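Tv2483 (Treponema vincentii, PDB 6DET) binds L-arginine with high selectivity and probably delivers it to an ABC transporter as the solute-binding lipoprotein. Local coordinates at residues A[40-45]-A[77-82]; A[86-91]-A[110-115]; A[96-101]-A[221-226]. All coordinates share one frame; numbering follows the deposited sequence.

All three contacts lie in the same lobe of a family 3 solute-binding protein and reach one mixed sheet. Along the chain contact 1 closes before the other two open, while contacts 2 and 3 interleave. Strand 37-42 pairs with 76-81 in contact 1 and also neighbours strand 98-104, which pairs with 215-223 in contact 3. The centres of contacts 1 and 3 are about 11 Å apart. The centre of contact 2 is about 6 Å from that of contact 3, where helix 87-92 meets the chain leading into strand 114-115, itself a neighbour of 215-223. Contacts 1 and 3 both touch the bound arginine, through S43, just past strand 37-42, and S101, at the corner within strand 98-104.

Contact 1. Residues A[40-45]-A[77-82]; sequences IGVSDF and PIFYPI. With ARG (arginine), chain B.
Parallel strands 37-42 and 76-81 are joined through helix 61-73 in a beta-alpha-beta crossover, and the loop after the first strand enters the arginine site. I40 pairs with F79, G41 with Y80 and V42 with P81. Four backbone bonds alternate between the strands. I40 N donates to I78 O at 2.7 Å, and Y80 N returns a bond to I40 O. V42 N then donates to Y80 O, and I82 N to V42 O.

I40 and F79 lie side by side on the sheet face that also carries V42 and P81. CD1 of I40 sits over one face of the F79 ring, 4.2 Å from its centroid, a CH-pi contact. The same CD1 reaches CB of P77 at 4.0 Å. V42 CG1 comes to the edge of the F79 ring instead.

Past the strands, water joins the loops. One water bonds to S43 OG and donates to I82 O. A second accepts from D44 N and donates to I82 O. S43 OG also accepts a 2.8 Å bond from NH1 of the bound arginine. OG stands beside the S43 backbone N (chi1 -66°), where it meets this NH1. S43 CB lies over one face of the F45 ring, toward its rim. The carboxylate of D44 forms a salt bridge with R52.

Helix 61-73 covers the I40 and F79 side through F66, I63 and T67. Strand 98-104 flanks the other edge of strand 37-42, with G41 bonded to C98 and A100.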
loop_
_atom_site.group_PDB
_atom_site.type_symbol
_atom_site.label_atom_id
_atom_site.label_comp_id
_atom_site.label_asym_id
_atom_site.label_seq_id
_atom_site.Cartn_x
_atom_site.Cartn_y
_atom_site.Cartn_z
ATOM N N ILE A 40 13.828 0.020 -4.312
ATOM C CA ILE A 40 12.424 -0.180 -3.951
ATOM C C ILE A 40 11.947 1.143 -3.349
ATOM O O ILE A 40 12.407 1.526 -2.276
ATOM C CB ILE A 40 12.247 -1.328 -2.939
ATOM C CG1 ILE A 40 12.850 -2.650 -3.463
ATOM C CG2 ILE A 40 10.768 -1.512 -2.573
ATOM C CD1 ILE A 40 14.089 -3.059 -2.697
ATOM N N GLY A 41 11.080 1.865 -4.051
ATOM C CA GLY A 41 10.529 3.102 -3.521
ATOM C C GLY A 41 9.454 2.808 -2.493
ATOM O O GLY A 41 8.571 1.977 -2.727
ATOM N N VAL A 42 9.514 3.507 -1.358
ATOM C CA VAL A 42 8.554 3.289 -0.281
ATOM C C VAL A 42 8.170 4.635 0.304
ATOM O O VAL A 42 8.980 5.571 0.358
ATOM C CB VAL A 42 9.116 2.378 0.844
ATOM C CG1 VAL A 42 9.280 0.936 0.352
ATOM C CG2 VAL A 42 10.457 2.908 1.336
ATOM N N SER A 43 6.927 4.703 0.786
ATOM C CA SER A 43 6.590 5.683 1.808
ATOM C C SER A 43 7.023 5.104 3.151
ATOM O O SER A 43 6.569 4.029 3.548
ATOM C CB SER A 43 5.093 5.975 1.796
ATOM O OG SER A 43 4.645 6.630 0.601
ATOM N N ASP A 44 7.882 5.812 3.870
ATOM C CA ASP A 44 8.527 5.235 5.040
ATOM C C ASP A 44 7.760 5.501 6.335
ATOM O O ASP A 44 8.358 5.445 7.415
ATOM C CB ASP A 44 9.954 5.764 5.149
ATOM C CG ASP A 44 10.001 7.217 5.519
ATOM O OD1 ASP A 44 8.947 7.896 5.483
ATOM O OD2 ASP A 44 11.094 7.676 5.876
ATOM N N PHE A 45 6.449 5.757 6.239
ATOM C CA PHE A 45 5.581 5.974 7.386
ATOM C C PHE A 45 4.372 5.042 7.380
ATOM O O PHE A 45 3.428 5.273 8.141
ATOM C CB PHE A 45 5.096 7.438 7.421
ATOM C CG PHE A 45 4.508 7.918 6.107
ATOM C CD1 PHE A 45 5.267 8.651 5.209
ATOM C CD2 PHE A 45 3.199 7.595 5.753
ATOM C CE1 PHE A 45 4.719 9.094 4.000
ATOM C CE2 PHE A 45 2.657 8.018 4.535
ATOM C CZ PHE A 45 3.413 8.763 3.661
ATOM N N PRO A 77 19.232 -4.793 -1.853
ATOM C CA PRO A 77 17.983 -4.031 -1.830
ATOM C C PRO A 77 18.248 -2.622 -1.333
ATOM O O PRO A 77 18.933 -2.447 -0.331
ATOM C CB PRO A 77 17.116 -4.809 -0.834
ATOM C CG PRO A 77 18.114 -5.357 0.140
ATOM C CD PRO A 77 19.351 -5.694 -0.689
ATOM N N ILE A 78 17.724 -1.628 -2.038
ATOM C CA ILE A 78 17.836 -0.233 -1.618
ATOM C C ILE A 78 16.431 0.298 -1.380
ATOM O O ILE A 78 15.645 0.465 -2.325
ATOM C CB ILE A 78 18.577 0.628 -2.647
ATOM C CG1 ILE A 78 20.018 0.141 -2.827
ATOM C CG2 ILE A 78 18.574 2.118 -2.203
ATOM C CD1 ILE A 78 20.681 0.745 -4.014
ATOM N N PHE A 79 16.109 0.612 -0.130
ATOM C CA PHE A 79 14.770 1.086 0.196
ATOM C C PHE A 79 14.851 2.595 0.161
ATOM O O PHE A 79 15.542 3.191 0.980
ATOM C CB PHE A 79 14.298 0.534 1.538
ATOM C CG PHE A 79 14.099 -0.962 1.507
ATOM C CD1 PHE A 79 12.969 -1.488 0.930
ATOM C CD2 PHE A 79 15.056 -1.820 2.015
ATOM C CE1 PHE A 79 12.770 -2.870 0.865
ATOM C CE2 PHE A 79 14.879 -3.206 1.949
ATOM C CZ PHE A 79 13.721 -3.721 1.386
ATOM N N TYR A 80 14.201 3.195 -0.832
ATOM C CA TYR A 80 14.372 4.607 -1.128
ATOM C C TYR A 80 13.094 5.330 -0.742
ATOM O O TYR A 80 12.042 5.098 -1.366
ATOM C CB TYR A 80 14.690 4.863 -2.602
ATOM C CG TYR A 80 15.016 6.337 -2.837
ATOM C CD1 TYR A 80 15.818 7.041 -1.937
ATOM C CD2 TYR A 80 14.510 7.032 -3.929
ATOM C CE1 TYR A 80 16.110 8.379 -2.116
ATOM C CE2 TYR A 80 14.805 8.383 -4.117
ATOM C CZ TYR A 80 15.607 9.047 -3.203
ATOM O OH TYR A 80 15.913 10.381 -3.359
ATOM N N PRO A 81 13.117 6.182 0.272
ATOM C CA PRO A 81 11.906 6.933 0.618
ATOM C C PRO A 81 11.538 7.911 -0.485
ATOM O O PRO A 81 12.358 8.737 -0.899
ATOM C CB PRO A 81 12.291 7.659 1.910
ATOM C CG PRO A 81 13.452 6.913 2.458
ATOM C CD PRO A 81 14.182 6.344 1.279
ATOM N N ILE A 82 10.289 7.842 -0.924
ATOM C CA ILE A 82 9.762 8.690 -1.982
ATOM C C ILE A 82 8.587 9.509 -1.477
ATOM O O ILE A 82 7.969 9.208 -0.447
ATOM C CB ILE A 82 9.329 7.898 -3.213
ATOM C CG1 ILE A 82 8.233 6.876 -2.858
ATOM C CG2 ILE A 82 10.558 7.177 -3.839
ATOM C CD1 ILE A 82 7.540 6.262 -4.069
HETATM N N ARG B . -2.893 1.734 -1.177
HETATM C CA ARG B . -2.403 3.128 -1.333
HETATM C C ARG B . -2.045 3.376 -2.794
HETATM O O ARG B . -1.821 2.392 -3.526
HETATM C CB ARG B . -1.179 3.383 -0.454
HETATM C CG ARG B . -1.460 3.344 1.044
HETATM C CD ARG B . -0.215 3.517 1.910
HETATM N NE ARG B . 0.355 4.836 1.721
HETATM C CZ ARG B . 1.482 5.093 1.066
HETATM N NH1 ARG B . 1.857 6.369 0.937
HETATM N NH2 ARG B . 2.213 4.113 0.533
HETATM O OXT ARG B . -1.963 4.535 -3.222
HETATM O O HOH W 1 5.414 9.243 0.624
HETATM O O HOH W 2 8.831 8.376 2.517
#

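Contact 2. Residues A[86-91]-A[110-115]; sequences QKEILL and KQHYRM
Y113 projects its ring toward helix 87-92, and its hydroxyl lies against the side chain of E88. OH is 3.3 Å from E88 CB and 3.8 Å from E88 CG. K87 crosses the tyrosine at about a right angle and brings its CG to 3.8 Å from the same OH. One turn further along the helix, L91 meets the ring from another direction. Its CD2 lies at the ring edge, in plane, 3.6 Å from Y113 CD1. The tyrosine thus meets three helix side chains through its hydroxyl end and one edge.

E88 also makes the polar link. Its CG is anti to the backbone N (chi1 -169°) and the chain beyond is extended, which carries the carboxylate out to H112. H112 ND1 donates to E88 OE2 at 2.8 Å with an N-H...O angle of 164°. OE2 lies in the plane of the imidazole, but the histidine meets it on the syn side, tilted out of the carboxylate plane. The two planes are 60° apart. A water donates to E88 OE2 at 2.6 Å and to H112 O at 2.7 Å. OE2 therefore accepts two bonds, and the water ties the carboxylate to the histidine backbone as well. These bonds probably help keep the carboxylate charged.

F103 meets the Y113 ring edge to face, and I99 and A222 also touch Y113. K87 NZ turns to the backbone oxygens of W84 and D150. The arrangement is a His-carboxylate hydrogen bond beside a buried tyrosine. It fastens the short helix 87-92 of this solute-binding fold to the loop entering strand 114-115, with the nearest atoms of the K87 side chain and the bound arginine about 5 Å apart.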
loop_
_atom_site.group_PDB
_atom_site.type_symbol
_atom_site.label_atom_id
_atom_site.label_comp_id
_atom_site.label_asym_id
_atom_site.label_seq_id
_atom_site.Cartn_x
_atom_site.Cartn_y
_atom_site.Cartn_z
ATOM N N GLN A 86 4.824 11.461 -6.409
ATOM C CA GLN A 86 5.843 11.445 -7.455
ATOM C C GLN A 86 6.179 10.043 -7.942
ATOM O O GLN A 86 7.106 9.892 -8.749
ATOM C CB GLN A 86 7.142 12.094 -6.941
ATOM C CG GLN A 86 7.057 13.593 -6.665
ATOM C CD GLN A 86 6.493 14.351 -7.840
ATOM O OE1 GLN A 86 7.095 14.387 -8.909
ATOM N NE2 GLN A 86 5.310 14.932 -7.662
ATOM N N LYS A 87 5.472 9.019 -7.453
ATOM C CA LYS A 87 5.938 7.651 -7.631
ATOM C C LYS A 87 6.011 7.274 -9.105
ATOM O O LYS A 87 6.941 6.577 -9.518
ATOM C CB LYS A 87 5.038 6.673 -6.838
ATOM C CG LYS A 87 3.551 6.656 -7.185
ATOM C CD LYS A 87 2.783 5.764 -6.214
ATOM C CE LYS A 87 1.290 5.901 -6.457
ATOM N NZ LYS A 87 0.830 7.296 -6.094
ATOM N N GLU A 88 5.056 7.724 -9.921
ATOM C CA GLU A 88 5.068 7.345 -11.337
ATOM C C GLU A 88 6.274 7.943 -12.065
ATOM O O GLU A 88 6.921 7.270 -12.884
ATOM C CB GLU A 88 3.770 7.796 -12.001
ATOM C CG GLU A 88 3.620 7.209 -13.384
ATOM C CD GLU A 88 2.354 7.633 -14.099
ATOM O OE1 GLU A 88 1.671 8.565 -13.622
ATOM O OE2 GLU A 88 2.057 7.032 -15.158
ATOM N N ILE A 89 6.567 9.209 -11.795
ATOM C CA ILE A 89 7.719 9.865 -12.409
ATOM C C ILE A 89 9.020 9.241 -11.928
ATOM O O ILE A 89 9.934 9.003 -12.723
ATOM C CB ILE A 89 7.683 11.378 -12.109
ATOM C CG1 ILE A 89 6.405 12.021 -12.656
ATOM C CG2 ILE A 89 8.940 12.066 -12.679
ATOM C CD1 ILE A 89 6.135 11.774 -14.133
ATOM N N LEU A 90 9.141 8.977 -10.622
ATOM C CA LEU A 90 10.390 8.413 -10.108
ATOM C C LEU A 90 10.661 7.041 -10.707
ATOM O O LEU A 90 11.811 6.699 -11.021
ATOM C CB LEU A 90 10.341 8.325 -8.592
ATOM C CG LEU A 90 10.275 9.725 -7.920
ATOM C CD1 LEU A 90 9.868 9.555 -6.465
ATOM C CD2 LEU A 90 11.585 10.403 -8.050
ATOM N N LEU A 91 9.605 6.242 -10.863
ATOM C CA LEU A 91 9.735 4.933 -11.494
ATOM C C LEU A 91 10.094 5.057 -12.974
ATOM O O LEU A 91 11.041 4.416 -13.459
ATOM C CB LEU A 91 8.421 4.175 -11.309
ATOM C CG LEU A 91 8.345 2.761 -11.901
ATOM C CD1 LEU A 91 9.316 1.849 -11.182
ATOM C CD2 LEU A 91 6.914 2.216 -11.809
ATOM N N LYS A 110 -3.454 -0.226 -14.207
ATOM C CA LYS A 110 -3.035 -1.232 -15.184
ATOM C C LYS A 110 -2.552 -0.604 -16.482
ATOM O O LYS A 110 -1.785 -1.243 -17.220
ATOM C CB LYS A 110 -4.183 -2.216 -15.495
ATOM C CG LYS A 110 -4.495 -3.143 -14.332
ATOM C CD LYS A 110 -5.670 -4.110 -14.619
ATOM C CE LYS A 110 -5.895 -5.053 -13.431
ATOM N NZ LYS A 110 -7.196 -5.812 -13.478
ATOM N N GLN A 111 -3.002 0.608 -16.792
ATOM C CA GLN A 111 -2.560 1.331 -17.978
ATOM C C GLN A 111 -1.284 2.128 -17.746
ATOM O O GLN A 111 -0.787 2.752 -18.684
ATOM C CB GLN A 111 -3.644 2.301 -18.463
ATOM C CG GLN A 111 -5.037 1.728 -18.552
ATOM C CD GLN A 111 -5.120 0.538 -19.476
ATOM O OE1 GLN A 111 -4.390 0.453 -20.463
ATOM N NE2 GLN A 111 -6.012 -0.394 -19.159
ATOM N N HIS A 112 -0.753 2.149 -16.525
ATOM C CA HIS A 112 0.409 2.968 -16.209
ATOM C C HIS A 112 1.563 2.176 -15.646
ATOM O O HIS A 112 2.684 2.703 -15.585
ATOM C CB HIS A 112 0.053 4.051 -15.176
ATOM C CG HIS A 112 -0.906 5.082 -15.669
ATOM N ND1 HIS A 112 -0.544 6.398 -15.855
ATOM C CD2 HIS A 112 -2.217 5.001 -15.993
ATOM C CE1 HIS A 112 -1.588 7.083 -16.283
ATOM N NE2 HIS A 112 -2.616 6.259 -16.374
ATOM N N TYR A 113 1.326 0.946 -15.214
ATOM C CA TYR A 113 2.311 0.142 -14.505
ATOM C C TYR A 113 2.166 -1.313 -14.900
ATOM O O TYR A 113 1.067 -1.771 -15.254
ATOM C CB TYR A 113 2.134 0.208 -12.974
ATOM C CG TYR A 113 2.167 1.581 -12.333
ATOM C CD1 TYR A 113 3.360 2.116 -11.873
ATOM C CD2 TYR A 113 0.995 2.313 -12.124
ATOM C CE1 TYR A 113 3.403 3.335 -11.248
ATOM C CE2 TYR A 113 1.027 3.544 -11.513
ATOM C CZ TYR A 113 2.235 4.052 -11.071
ATOM O OH TYR A 113 2.280 5.281 -10.442
ATOM N N ARG A 114 3.280 -2.039 -14.793
ATOM C CA ARG A 114 3.285 -3.497 -14.807
ATOM C C ARG A 114 3.273 -3.953 -13.358
ATOM O O ARG A 114 4.158 -3.588 -12.586
ATOM C CB ARG A 114 4.519 -4.052 -15.528
ATOM C CG ARG A 114 4.568 -5.602 -15.549
ATOM C CD ARG A 114 5.758 -6.129 -16.337
ATOM N NE ARG A 114 5.673 -5.766 -17.748
ATOM C CZ ARG A 114 5.122 -6.515 -18.693
ATOM N NH1 ARG A 114 4.590 -7.702 -18.389
ATOM N NH2 ARG A 114 5.096 -6.069 -19.942
ATOM N N MET A 115 2.260 -4.711 -12.966
ATOM C CA MET A 115 2.094 -5.066 -11.565
ATOM C C MET A 115 2.297 -6.567 -11.381
ATOM O O MET A 115 1.927 -7.371 -12.249
ATOM C CB MET A 115 0.720 -4.597 -11.059
ATOM C CG MET A 115 0.663 -3.057 -11.029
ATOM S SD MET A 115 -0.915 -2.267 -10.589
ATOM C CE MET A 115 -1.804 -2.538 -12.102
HETATM O O HOH W 3 3.341 5.179 -16.541
#

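Contact 3. Residues A[96-101]-A[221-226]; sequences IDCIAS and FAFRQA. With ARG (arginine), chain B.
I96 O accepts a bond from R224 NH1 at 2.8 Å, just before strand 98-104 begins its antiparallel pairing with strand 215-223 in the sheet of this lobe. D97 follows with a salt bridge. Its OD1 takes R224 NH2 on the anti side at 3.0 Å, nearly straight at 171°. The carboxylate stands at right angles to the guanidinium plane. The R224 chain bends at chi3 (-73°), which helps turn the guanidinium back to I96 and D97. D227 pairs with R224 NE, and L91 O accepts from NH1. A water donates to D97 O and accepts from R224 N.

C98 lays its CB over one face of the F223 ring, 3.6 Å from the centroid, while SG stands obliquely to the ring. I99 and A222 form a hydrogen-bonded pair. I99 N donates to A222 O at 2.9 Å, and A222 N donates back to I99 O at 3.1 Å. Their side chains also meet, I99 CD1 against A222 CB. A100 CB packs on F221 CD1 at 3.8 Å. F66 also meets the F221 ring, edge to face. At the corner, the backbone S101 O accepts a 2.8 Å bond from NH2 of the bound arginine.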
loop_
_atom_site.group_PDB
_atom_site.type_symbol
_atom_site.label_atom_id
_atom_site.label_comp_id
_atom_site.label_asym_id
_atom_site.label_seq_id
_atom_site.Cartn_x
_atom_site.Cartn_y
_atom_site.Cartn_z
ATOM N N ILE A 96 13.752 4.941 -9.125
ATOM C CA ILE A 96 13.453 3.673 -8.469
ATOM C C ILE A 96 13.175 2.622 -9.539
ATOM O O ILE A 96 12.936 2.939 -10.703
ATOM C CB ILE A 96 12.272 3.777 -7.506
ATOM C CG1 ILE A 96 11.002 4.184 -8.269
ATOM C CG2 ILE A 96 12.634 4.836 -6.458
ATOM C CD1 ILE A 96 9.725 4.475 -7.363
ATOM N N ASP A 97 13.174 1.359 -9.106
ATOM C CA ASP A 97 12.873 0.224 -9.987
ATOM C C ASP A 97 11.481 -0.350 -9.755
ATOM O O ASP A 97 10.952 -1.056 -10.631
ATOM C CB ASP A 97 13.911 -0.890 -9.789
ATOM C CG ASP A 97 15.316 -0.458 -10.217
ATOM O OD1 ASP A 97 15.446 0.179 -11.283
ATOM O OD2 ASP A 97 16.285 -0.763 -9.498
ATOM N N CYS A 98 10.896 -0.093 -8.594
ATOM C CA CYS A 98 9.577 -0.627 -8.274
ATOM C C CYS A 98 9.036 0.160 -7.091
ATOM O O CYS A 98 9.754 0.956 -6.470
ATOM C CB CYS A 98 9.646 -2.117 -7.965
ATOM S SG CYS A 98 10.605 -2.557 -6.526
ATOM N N ILE A 99 7.750 -0.061 -6.798
ATOM C CA ILE A 99 7.030 0.679 -5.759
ATOM C C ILE A 99 6.344 -0.332 -4.852
ATOM O O ILE A 99 5.674 -1.242 -5.345
ATOM C CB ILE A 99 5.967 1.627 -6.341
ATOM C CG1 ILE A 99 6.555 2.546 -7.423
ATOM C CG2 ILE A 99 5.372 2.490 -5.210
ATOM C CD1 ILE A 99 5.497 3.155 -8.326
ATOM N N ALA A 100 6.571 -0.208 -3.547
ATOM C CA ALA A 100 5.907 -1.031 -2.544
ATOM C C ALA A 100 5.160 -0.075 -1.599
ATOM O O ALA A 100 4.607 0.922 -2.066
ATOM C CB ALA A 100 6.936 -1.932 -1.848
ATOM N N SER A 101 5.101 -0.374 -0.299
ATOM C CA SER A 101 4.353 0.436 0.678
ATOM C C SER A 101 2.842 0.324 0.514
ATOM O O SER A 101 2.109 1.292 0.739
ATOM C CB SER A 101 4.779 1.918 0.623
ATOM O OG SER A 101 6.086 1.971 1.060
ATOM N N PHE A 221 3.195 -5.078 -6.174
ATOM C CA PHE A 221 4.399 -4.277 -6.321
ATOM C C PHE A 221 4.431 -3.798 -7.768
ATOM O O PHE A 221 4.220 -4.603 -8.687
ATOM C CB PHE A 221 5.647 -5.072 -5.977
ATOM C CG PHE A 221 5.618 -5.688 -4.630
ATOM C CD1 PHE A 221 5.314 -4.916 -3.496
ATOM C CD2 PHE A 221 5.870 -7.034 -4.467
ATOM C CE1 PHE A 221 5.279 -5.522 -2.261
ATOM C CE2 PHE A 221 5.836 -7.620 -3.225
ATOM C CZ PHE A 221 5.540 -6.859 -2.127
ATOM N N ALA A 222 4.624 -2.492 -7.963
ATOM C CA ALA A 222 4.476 -1.845 -9.271
ATOM C C ALA A 222 5.837 -1.628 -9.937
ATOM O O ALA A 222 6.776 -1.142 -9.296
ATOM C CB ALA A 222 3.766 -0.495 -9.126
ATOM N N PHE A 223 5.905 -1.926 -11.238
ATOM C CA PHE A 223 7.126 -1.850 -12.032
ATOM C C PHE A 223 6.855 -1.042 -13.288
ATOM O O PHE A 223 5.703 -0.800 -13.657
ATOM C CB PHE A 223 7.623 -3.251 -12.422
ATOM C CG PHE A 223 8.105 -4.051 -11.263
ATOM C CD1 PHE A 223 7.191 -4.644 -10.405
ATOM C CD2 PHE A 223 9.454 -4.204 -11.014
ATOM C CE1 PHE A 223 7.609 -5.368 -9.335
ATOM C CE2 PHE A 223 9.876 -4.931 -9.916
ATOM C CZ PHE A 223 8.921 -5.498 -9.066
ATOM N N ARG A 224 7.931 -0.666 -13.988
ATOM C CA ARG A 224 7.759 0.008 -15.260
ATOM C C ARG A 224 7.062 -0.927 -16.235
ATOM O O ARG A 224 7.260 -2.139 -16.200
ATOM C CB ARG A 224 9.116 0.415 -15.851
ATOM C CG ARG A 224 9.750 1.639 -15.187
ATOM C CD ARG A 224 11.182 1.915 -15.727
ATOM N NE ARG A 224 12.107 0.925 -15.201
ATOM C CZ ARG A 224 12.802 1.050 -14.078
ATOM N NH1 ARG A 224 12.712 2.153 -13.343
ATOM N NH2 ARG A 224 13.593 0.056 -13.686
ATOM N N GLN A 225 6.263 -0.339 -17.128
ATOM C CA GLN A 225 5.409 -1.125 -18.018
ATOM C C GLN A 225 6.208 -2.124 -18.845
ATOM O O GLN A 225 5.799 -3.281 -19.010
ATOM C CB GLN A 225 4.629 -0.189 -18.945
ATOM C CG GLN A 225 3.591 0.624 -18.219
ATOM C CD GLN A 225 3.055 1.755 -19.049
ATOM O OE1 GLN A 225 3.748 2.750 -19.303
ATOM N NE2 GLN A 225 1.818 1.614 -19.494
ATOM N N ALA A 226 7.345 -1.701 -19.377
ATOM C CA ALA A 226 8.106 -2.538 -20.289
ATOM C C ALA A 226 8.897 -3.640 -19.593
ATOM O O ALA A 226 9.491 -4.472 -20.277
ATOM C CB ALA A 226 9.072 -1.654 -21.081
HETATM N N ARG B . -2.893 1.734 -1.177
HETATM C CA ARG B . -2.403 3.128 -1.333
HETATM C C ARG B . -2.045 3.376 -2.794
HETATM O O ARG B . -1.821 2.392 -3.526
HETATM C CB ARG B . -1.179 3.383 -0.454
HETATM C CG ARG B . -1.460 3.344 1.044
HETATM C CD ARG B . -0.215 3.517 1.910
HETATM N NE ARG B . 0.355 4.836 1.721
HETATM C CZ ARG B . 1.482 5.093 1.066
HETATM N NH1 ARG B . 1.857 6.369 0.937
HETATM N NH2 ARG B . 2.213 4.113 0.533
HETATM O OXT ARG B . -1.963 4.535 -3.222
HETATM O O HOH W 4 10.535 -1.636 -13.255
#